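Local coordinates for protein putative glutathionylspermidine synthase (Methylobacillus flagellatus, PDB 3N6X) that is a putative glutathionylspermidine synthase with a circularly permuted ATP-grasp domain and probably catalyses an ATP-dependent ligation, though its substrates are not established, at residues Val196-Gln201 with Leu441-Leu446; Thr166-Ser171 with Asp428-Val433. All coordinates share one frame; numbering follows the deposited sequence.

Interaction 1 (Val196-Gln201 with Leu441-Leu446)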
ATOM      1  N   VAL A 196      17.223   1.175  -0.731  1.00 32.43           N
ATOM      2  CA  VAL A 196      15.931   1.131  -0.023  1.00 30.55           C
ATOM      3  C   VAL A 196      16.064   0.692   1.432  1.00 35.73           C
ATOM      4  O   VAL A 196      15.134   0.904   2.221  1.00 35.01           O
ATOM      5  CB  VAL A 196      14.887   0.238  -0.768  1.00 32.65           C
ATOM      6  CG1 VAL A 196      14.432   0.883  -2.070  1.00 32.05           C
ATOM      7  CG2 VAL A 196      15.428  -1.169  -1.011  1.00 31.90           C
ATOM      8  N   GLU A 197      17.190   0.033   1.787  1.00 33.85           N
ATOM      9  CA  GLU A 197      17.354  -0.597   3.109  1.00 33.52           C
ATOM     10  C   GLU A 197      17.378   0.323   4.329  1.00 35.34           C
ATOM     11  O   GLU A 197      17.319  -0.164   5.462  1.00 35.34           O
ATOM     12  CB  GLU A 197      18.480  -1.638   3.121  1.00 34.76           C
ATOM     13  CG  GLU A 197      19.880  -1.075   2.939  1.00 44.47           C
ATOM     14  CD  GLU A 197      20.953  -2.146   2.949  1.00 63.86           C
ATOM     15  OE1 GLU A 197      21.179  -2.754   4.022  1.00 48.46           O
ATOM     16  OE2 GLU A 197      21.524  -2.422   1.870  1.00 68.59           O
ATOM     17  N   HIS A 198      17.382   1.644   4.104  1.00 29.97           N
ATOM     18  CA  HIS A 198      17.348   2.632   5.188  1.00 28.91           C
ATOM     19  C   HIS A 198      15.893   2.958   5.628  1.00 31.69           C
ATOM     20  O   HIS A 198      15.700   3.716   6.579  1.00 30.51           O
ATOM     21  CB  HIS A 198      18.090   3.909   4.774  1.00 28.97           C
ATOM     22  CG  HIS A 198      17.536   4.560   3.539  1.00 32.01           C
ATOM     23  ND1 HIS A 198      17.521   3.901   2.314  1.00 33.54           N
ATOM     24  CD2 HIS A 198      17.025   5.799   3.372  1.00 33.38           C
ATOM     25  CE1 HIS A 198      17.002   4.758   1.452  1.00 32.84           C
ATOM     26  NE2 HIS A 198      16.681   5.911   2.041  1.00 33.36           N
ATOM     27  N   TYR A 199      14.884   2.369   4.938  1.00 29.70           N
ATOM     28  CA  TYR A 199      13.457   2.567   5.233  1.00 29.67           C
ATOM     29  C   TYR A 199      13.137   2.406   6.730  1.00 32.67           C
ATOM     30  O   TYR A 199      12.633   3.350   7.315  1.00 33.48           O
ATOM     31  CB  TYR A 199      12.554   1.655   4.345  1.00 31.74           C
ATOM     32  CG  TYR A 199      11.085   1.698   4.732  1.00 34.47           C
ATOM     33  CD1 TYR A 199      10.597   0.929   5.793  1.00 36.31           C
ATOM     34  CD2 TYR A 199      10.188   2.524   4.058  1.00 34.65           C
ATOM     35  CE1 TYR A 199       9.269   1.012   6.193  1.00 36.85           C
ATOM     36  CE2 TYR A 199       8.846   2.590   4.430  1.00 34.95           C
ATOM     37  CZ  TYR A 199       8.394   1.847   5.511  1.00 41.95           C
ATOM     38  OH  TYR A 199       7.076   1.899   5.885  1.00 38.51           O
ATOM     39  N   PRO A 200      13.503   1.263   7.402  1.00 28.82           N
ATOM     40  CA  PRO A 200      13.176   1.115   8.837  1.00 28.08           C
ATOM     41  C   PRO A 200      13.706   2.219   9.749  1.00 31.83           C
ATOM     42  O   PRO A 200      13.019   2.608  10.697  1.00 31.44           O
ATOM     43  CB  PRO A 200      13.780  -0.243   9.185  1.00 29.14           C
ATOM     44  CG  PRO A 200      13.740  -0.988   7.919  1.00 32.69           C
ATOM     45  CD  PRO A 200      14.085   0.015   6.870  1.00 28.91           C
ATOM     46  N   GLN A 201      14.898   2.758   9.442  1.00 28.83           N
ATOM     47  CA  GLN A 201      15.483   3.827  10.242  1.00 28.65           C
ATOM     48  C   GLN A 201      14.847   5.178   9.941  1.00 31.39           C
ATOM     49  O   GLN A 201      14.710   6.000  10.848  1.00 31.02           O
ATOM     50  CB  GLN A 201      17.017   3.857  10.105  1.00 29.60           C
ATOM     51  CG  GLN A 201      17.712   2.703  10.840  1.00 24.99           C
ATOM     52  CD  GLN A 201      17.382   2.643  12.315  1.00 35.26           C
ATOM     53  OE1 GLN A 201      17.466   3.636  13.049  1.00 33.12           O
ATOM     54  NE2 GLN A 201      17.035   1.471  12.786  1.00 26.10           N
ATOM     55  N   LEU A 441       9.367   9.789   0.650  1.00 34.86           N
ATOM     56  CA  LEU A 441       9.289   8.440   0.135  1.00 34.85           C
ATOM     57  C   LEU A 441      10.692   7.921   0.029  1.00 39.43           C
ATOM     58  O   LEU A 441      11.559   8.613  -0.507  1.00 39.31           O
ATOM     59  CB  LEU A 441       8.681   8.431  -1.277  1.00 35.03           C
ATOM     60  CG  LEU A 441       7.195   8.478  -1.387  1.00 40.51           C
ATOM     61  CD1 LEU A 441       6.731   9.877  -1.622  1.00 41.17           C
ATOM     62  CD2 LEU A 441       6.725   7.631  -2.530  1.00 42.62           C
ATOM     63  N   VAL A 442      10.920   6.687   0.463  1.00 35.94           N
ATOM     64  CA  VAL A 442      12.182   6.003   0.209  1.00 35.40           C
ATOM     65  C   VAL A 442      12.103   5.597  -1.289  1.00 37.83           C
ATOM     66  O   VAL A 442      11.014   5.265  -1.749  1.00 35.79           O
ATOM     67  CB  VAL A 442      12.356   4.779   1.172  1.00 38.41           C
ATOM     68  CG1 VAL A 442      13.347   3.759   0.623  1.00 37.95           C
ATOM     69  CG2 VAL A 442      12.765   5.238   2.567  1.00 37.50           C
ATOM     70  N   PRO A 443      13.185   5.752  -2.098  1.00 35.46           N
ATOM     71  CA  PRO A 443      13.065   5.452  -3.543  1.00 35.16           C
ATOM     72  C   PRO A 443      12.930   3.959  -3.861  1.00 38.90           C
ATOM     73  O   PRO A 443      13.827   3.335  -4.447  1.00 38.07           O
ATOM     74  CB  PRO A 443      14.329   6.073  -4.139  1.00 36.68           C
ATOM     75  CG  PRO A 443      15.308   6.043  -3.029  1.00 41.19           C
ATOM     76  CD  PRO A 443      14.540   6.227  -1.755  1.00 36.72           C
ATOM     77  N   GLY A 444      11.779   3.418  -3.519  1.00 35.72           N
ATOM     78  CA  GLY A 444      11.444   2.028  -3.771  1.00 35.16           C
ATOM     79  C   GLY A 444       9.962   1.794  -3.680  1.00 38.35           C
ATOM     80  O   GLY A 444       9.220   2.659  -3.209  1.00 37.28           O
ATOM     81  N   ALA A 445       9.522   0.613  -4.097  1.00 35.55           N
ATOM     82  CA  ALA A 445       8.113   0.252  -4.086  1.00 35.62           C
ATOM     83  C   ALA A 445       7.945  -1.253  -4.188  1.00 42.67           C
ATOM     84  O   ALA A 445       8.823  -1.949  -4.715  1.00 42.81           O
ATOM     85  CB  ALA A 445       7.390   0.925  -5.258  1.00 35.93           C
ATOM     86  N   LEU A 446       6.801  -1.759  -3.722  1.00 40.17           N
ATOM     87  CA  LEU A 446       6.468  -3.145  -3.924  1.00 40.05           C
ATOM     88  C   LEU A 446       5.839  -3.255  -5.311  1.00 44.06           C
ATOM     89  O   LEU A 446       4.906  -2.534  -5.611  1.00 44.20           O
ATOM     90  CB  LEU A 446       5.480  -3.641  -2.839  1.00 40.15           C
ATOM     91  CG  LEU A 446       4.834  -5.028  -3.095  1.00 43.70           C
ATOM     92  CD1 LEU A 446       5.892  -6.137  -3.162  1.00 42.98           C
ATOM     93  CD2 LEU A 446       3.804  -5.348  -2.047  1.00 44.88           C
TER

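Interaction 2 (Thr166-Ser171 with Asp428-Val433). With SO4 (sulfate ion), chain B.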
ATOM      1  N   THR A 166      -3.233  -0.042   8.372  1.00 34.71           N
ATOM      2  CA  THR A 166      -1.968  -0.697   8.789  1.00 34.97           C
ATOM      3  C   THR A 166      -1.231  -1.141   7.484  1.00 38.81           C
ATOM      4  O   THR A 166      -1.112  -2.355   7.235  1.00 38.44           O
ATOM      5  CB  THR A 166      -2.251  -1.922   9.740  1.00 36.12           C
ATOM      6  OG1 THR A 166      -3.109  -2.849   9.064  1.00 39.39           O
ATOM      7  CG2 THR A 166      -2.865  -1.510  11.090  1.00 28.32           C
ATOM      8  N   PRO A 167      -0.895  -0.181   6.548  1.00 34.07           N
ATOM      9  CA  PRO A 167      -0.306  -0.588   5.250  1.00 33.38           C
ATOM     10  C   PRO A 167       0.855  -1.569   5.370  1.00 37.94           C
ATOM     11  O   PRO A 167       1.688  -1.454   6.283  1.00 36.21           O
ATOM     12  CB  PRO A 167       0.117   0.745   4.610  1.00 34.48           C
ATOM     13  CG  PRO A 167       0.101   1.731   5.719  1.00 38.75           C
ATOM     14  CD  PRO A 167      -0.971   1.288   6.650  1.00 34.66           C
ATOM     15  N   SER A 168       0.887  -2.560   4.474  1.00 35.85           N
ATOM     16  CA  SER A 168       1.906  -3.608   4.517  1.00 35.94           C
ATOM     17  C   SER A 168       2.564  -3.828   3.160  1.00 39.83           C
ATOM     18  O   SER A 168       2.091  -3.306   2.152  1.00 39.16           O
ATOM     19  CB  SER A 168       1.296  -4.911   5.025  1.00 40.55           C
ATOM     20  OG  SER A 168       0.217  -5.316   4.197  1.00 54.64           O
ATOM     21  N   GLY A 169       3.660  -4.599   3.149  1.00 36.32           N
ATOM     22  CA  GLY A 169       4.362  -4.949   1.921  1.00 35.02           C
ATOM     23  C   GLY A 169       5.822  -4.541   1.873  1.00 37.42           C
ATOM     24  O   GLY A 169       6.542  -4.996   0.985  1.00 36.26           O
ATOM     25  N   VAL A 170       6.289  -3.682   2.830  1.00 34.16           N
ATOM     26  CA  VAL A 170       7.686  -3.225   2.833  1.00 35.20           C
ATOM     27  C   VAL A 170       8.691  -4.360   2.942  1.00 41.36           C
ATOM     28  O   VAL A 170       9.762  -4.273   2.334  1.00 42.54           O
ATOM     29  CB  VAL A 170       8.008  -2.054   3.803  1.00 39.71           C
ATOM     30  CG1 VAL A 170       6.954  -0.967   3.728  1.00 40.52           C
ATOM     31  CG2 VAL A 170       8.176  -2.538   5.224  1.00 39.46           C
ATOM     32  N   SER A 171       8.337  -5.454   3.674  1.00 37.69           N
ATOM     33  CA  SER A 171       9.233  -6.616   3.821  1.00 37.21           C
ATOM     34  C   SER A 171       9.540  -7.257   2.467  1.00 39.94           C
ATOM     35  O   SER A 171      10.691  -7.589   2.208  1.00 39.22           O
ATOM     36  CB  SER A 171       8.662  -7.637   4.806  1.00 40.48           C
ATOM     37  OG  SER A 171       7.445  -8.193   4.335  1.00 56.16           O
ATOM     38  N   ASP A 428       1.492  -3.789 -11.046  1.00 46.37           N
ATOM     39  CA  ASP A 428       1.078  -2.610 -10.307  1.00 45.60           C
ATOM     40  C   ASP A 428       2.191  -2.209  -9.322  1.00 49.16           C
ATOM     41  O   ASP A 428       3.137  -2.984  -9.116  1.00 47.95           O
ATOM     42  CB  ASP A 428      -0.309  -2.775  -9.656  1.00 47.14           C
ATOM     43  CG  ASP A 428      -0.353  -3.511  -8.336  1.00 59.54           C
ATOM     44  OD1 ASP A 428       0.668  -4.113  -7.958  1.00 60.44           O
ATOM     45  OD2 ASP A 428      -1.421  -3.507  -7.694  1.00 69.06           O
ATOM     46  N   LEU A 429       2.115  -0.990  -8.772  1.00 44.63           N
ATOM     47  CA  LEU A 429       3.174  -0.433  -7.949  1.00 43.48           C
ATOM     48  C   LEU A 429       2.647   0.119  -6.622  1.00 44.17           C
ATOM     49  O   LEU A 429       1.702   0.914  -6.616  1.00 44.25           O
ATOM     50  CB  LEU A 429       3.845   0.696  -8.762  1.00 44.22           C
ATOM     51  CG  LEU A 429       5.264   1.067  -8.379  1.00 50.38           C
ATOM     52  CD1 LEU A 429       6.259  -0.008  -8.835  1.00 50.38           C
ATOM     53  CD2 LEU A 429       5.641   2.409  -8.962  1.00 53.31           C
ATOM     54  N   ARG A 430       3.279  -0.260  -5.504  1.00 37.92           N
ATOM     55  CA  ARG A 430       2.917   0.295  -4.204  1.00 36.41           C
ATOM     56  C   ARG A 430       4.098   0.980  -3.475  1.00 39.83           C
ATOM     57  O   ARG A 430       4.813   0.330  -2.716  1.00 40.54           O
ATOM     58  CB  ARG A 430       2.220  -0.739  -3.293  1.00 36.19           C
ATOM     59  CG  ARG A 430       1.661  -0.101  -2.000  1.00 45.00           C
ATOM     60  CD  ARG A 430       1.270  -1.118  -0.944  1.00 49.88           C
ATOM     61  NE  ARG A 430      -0.123  -1.544  -1.090  1.00 59.52           N
ATOM     62  CZ  ARG A 430      -0.824  -2.145  -0.134  1.00 77.13           C
ATOM     63  NH1 ARG A 430      -0.276  -2.381   1.052  1.00 71.06           N
ATOM     64  NH2 ARG A 430      -2.079  -2.510  -0.354  1.00 63.49           N
ATOM     65  N   PRO A 431       4.287   2.306  -3.644  1.00 35.77           N
ATOM     66  CA  PRO A 431       5.272   3.002  -2.810  1.00 35.03           C
ATOM     67  C   PRO A 431       4.662   3.328  -1.427  1.00 38.02           C
ATOM     68  O   PRO A 431       3.444   3.220  -1.243  1.00 37.23           O
ATOM     69  CB  PRO A 431       5.587   4.264  -3.615  1.00 37.25           C
ATOM     70  CG  PRO A 431       4.363   4.527  -4.427  1.00 41.87           C
ATOM     71  CD  PRO A 431       3.554   3.245  -4.520  1.00 37.20           C
ATOM     72  N   PHE A 432       5.505   3.708  -0.459  1.00 33.12           N
ATOM     73  CA  PHE A 432       5.064   3.965   0.904  1.00 32.57           C
ATOM     74  C   PHE A 432       5.413   5.377   1.313  1.00 34.69           C
ATOM     75  O   PHE A 432       6.583   5.709   1.420  1.00 35.73           O
ATOM     76  CB  PHE A 432       5.696   2.940   1.875  1.00 34.80           C
ATOM     77  CG  PHE A 432       5.305   1.505   1.587  1.00 36.79           C
ATOM     78  CD1 PHE A 432       5.982   0.759   0.620  1.00 38.93           C
ATOM     79  CD2 PHE A 432       4.232   0.911   2.250  1.00 38.67           C
ATOM     80  CE1 PHE A 432       5.593  -0.551   0.324  1.00 39.31           C
ATOM     81  CE2 PHE A 432       3.848  -0.403   1.956  1.00 41.20           C
ATOM     82  CZ  PHE A 432       4.528  -1.124   0.994  1.00 38.86           C
ATOM     83  N   VAL A 433       4.409   6.217   1.514  1.00 28.64           N
ATOM     84  CA  VAL A 433       4.646   7.602   1.886  1.00 27.88           C
ATOM     85  C   VAL A 433       4.777   7.705   3.396  1.00 33.36           C
ATOM     86  O   VAL A 433       3.886   7.253   4.131  1.00 32.47           O
ATOM     87  CB  VAL A 433       3.556   8.558   1.328  1.00 30.69           C
ATOM     88  CG1 VAL A 433       3.842   9.996   1.728  1.00 30.86           C
ATOM     89  CG2 VAL A 433       3.442   8.438  -0.186  1.00 30.21           C
TER
HETATM   90  S   SO4 B 474      -4.333  -1.021   4.996  0.70 48.62           S
HETATM   91  O1  SO4 B 474      -3.373  -1.321   3.952  0.70 53.58           O
HETATM   92  O2  SO4 B 474      -4.461   0.414   5.149  0.70 51.94           O
HETATM   93  O3  SO4 B 474      -5.607  -1.606   4.636  0.70 55.94           O
HETATM   94  O4  SO4 B 474      -3.905  -1.610   6.232  0.70 53.42           O
HETATM   95  O   HOH W   1      -1.985  -3.611   3.650  1.00 56.04           O

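Interaction 1 (Val196-Gln201 with Leu441-Leu446)
V442 packs against V196, H198 and Y199 at the start of helix 199-209. The apolar contacts fall to its two methyls. V442 CG1, anti to the backbone N (chi1 158°), lies 3.7 Å from V196 O. V442 CG2 lies 3.8 Å from Y199 CA. The Y199 side chain crosses V442 at about a right angle. H198 and V442 approach each other from opposite directions. The H198 ring has V442 CG2 over one face, and P443 CD lies at its edge. V196 CG1 reaches further along the loop, 3.6 Å from G444 CA. G444 has no side chain, and a beta carbon there would collide with this methyl.

No hydrogen bond crosses between the segments. Within one, Y199 N binds V196 O at 3.1 Å and closes a type I beta turn. Within the other, G444 N binds V442 O at 2.7 Å across an inverse gamma turn centred on P443. H198 NE2 binds a glycerol, probably from the crystallisation liquor.

Replacing V442 by an alanine would remove both methyls, which would probably open a gap between turn and loop and uncover one face of the H198 ring. The direct contact thus rests on van der Waals packing, including methyls set against backbone carbonyls.

Interaction 2 (Thr166-Ser171 with Asp428-Val433)
The start of helix 170-183 meets strand 423-435 of the large mixed sheet through S168, G169 and V170, which lie against F432 and R430. The contact sits deep inside the circularly permuted ATP-grasp domain.

The apolar part is a CH-pi contact. V170 CG1 stands over the centre of the F432 ring, 3.4 Å from its centroid and only 2° off the normal. F432 CG is anti to the carbonyl carbon (chi1 -62°), which turns the ring toward the helix start. S168 O lies 3.4 Å from F432 CE2, at the ring edge. G169 is the N-cap residue. Its backbone angles suit a glycine, and a side chain there would also press on F432 CZ. E234 accepts hydrogen bonds from G169 N and S171 OG.

The polar part centres on S168 and R430. R430 NH1 gives S168 O a weak hydrogen bond of 2.8 Å, bent to 124°. The stronger partner of this arginine is D148, in a salt bridge with NE. One water joins the segments to a bound sulfate. The water O lies 2.8 Å from S168 OG, takes a weak bond from R430 NH1 and donates to sulfate O1 at 2.7 Å. Sulfate O4 accepts from T166 N at 2.7 Å and from T166 OG1 at 3.2 Å. R165 N also binds the ion.

The sulfate probably comes from the crystallisation liquor. Backbone N-H groups and a hydroxyl bind it directly, while R430 reaches it through the water. The site can hold a tetrahedral anion, perhaps a phosphate group; its natural ligand is not established. S168 O touches both the F432 ring edge and R430 NH1, which ties the aromatic packing to the polar network.

Interactions 1 and 2 are neighbours, with centres about 10 Å apart, and their segments alternate along the chain. They touch directly. R430 N lies 2.8 Å from L446 O, a probable hydrogen bond between antiparallel strands 423-435 and 446-450. Y199 OH packs 3.6 Å from V170 CG1, the methyl that also sits on F432. L441 CD2 meets P431 CB at 3.7 Å. V196 adds a further tie, because it packs on L174 and R177 of helix 170-183, whose start belongs to interaction 2. The sulfate at interaction 2 and the glycerol at interaction 1 are probably both from the crystallisation liquor, though they may mark pockets; neither identifies the active site.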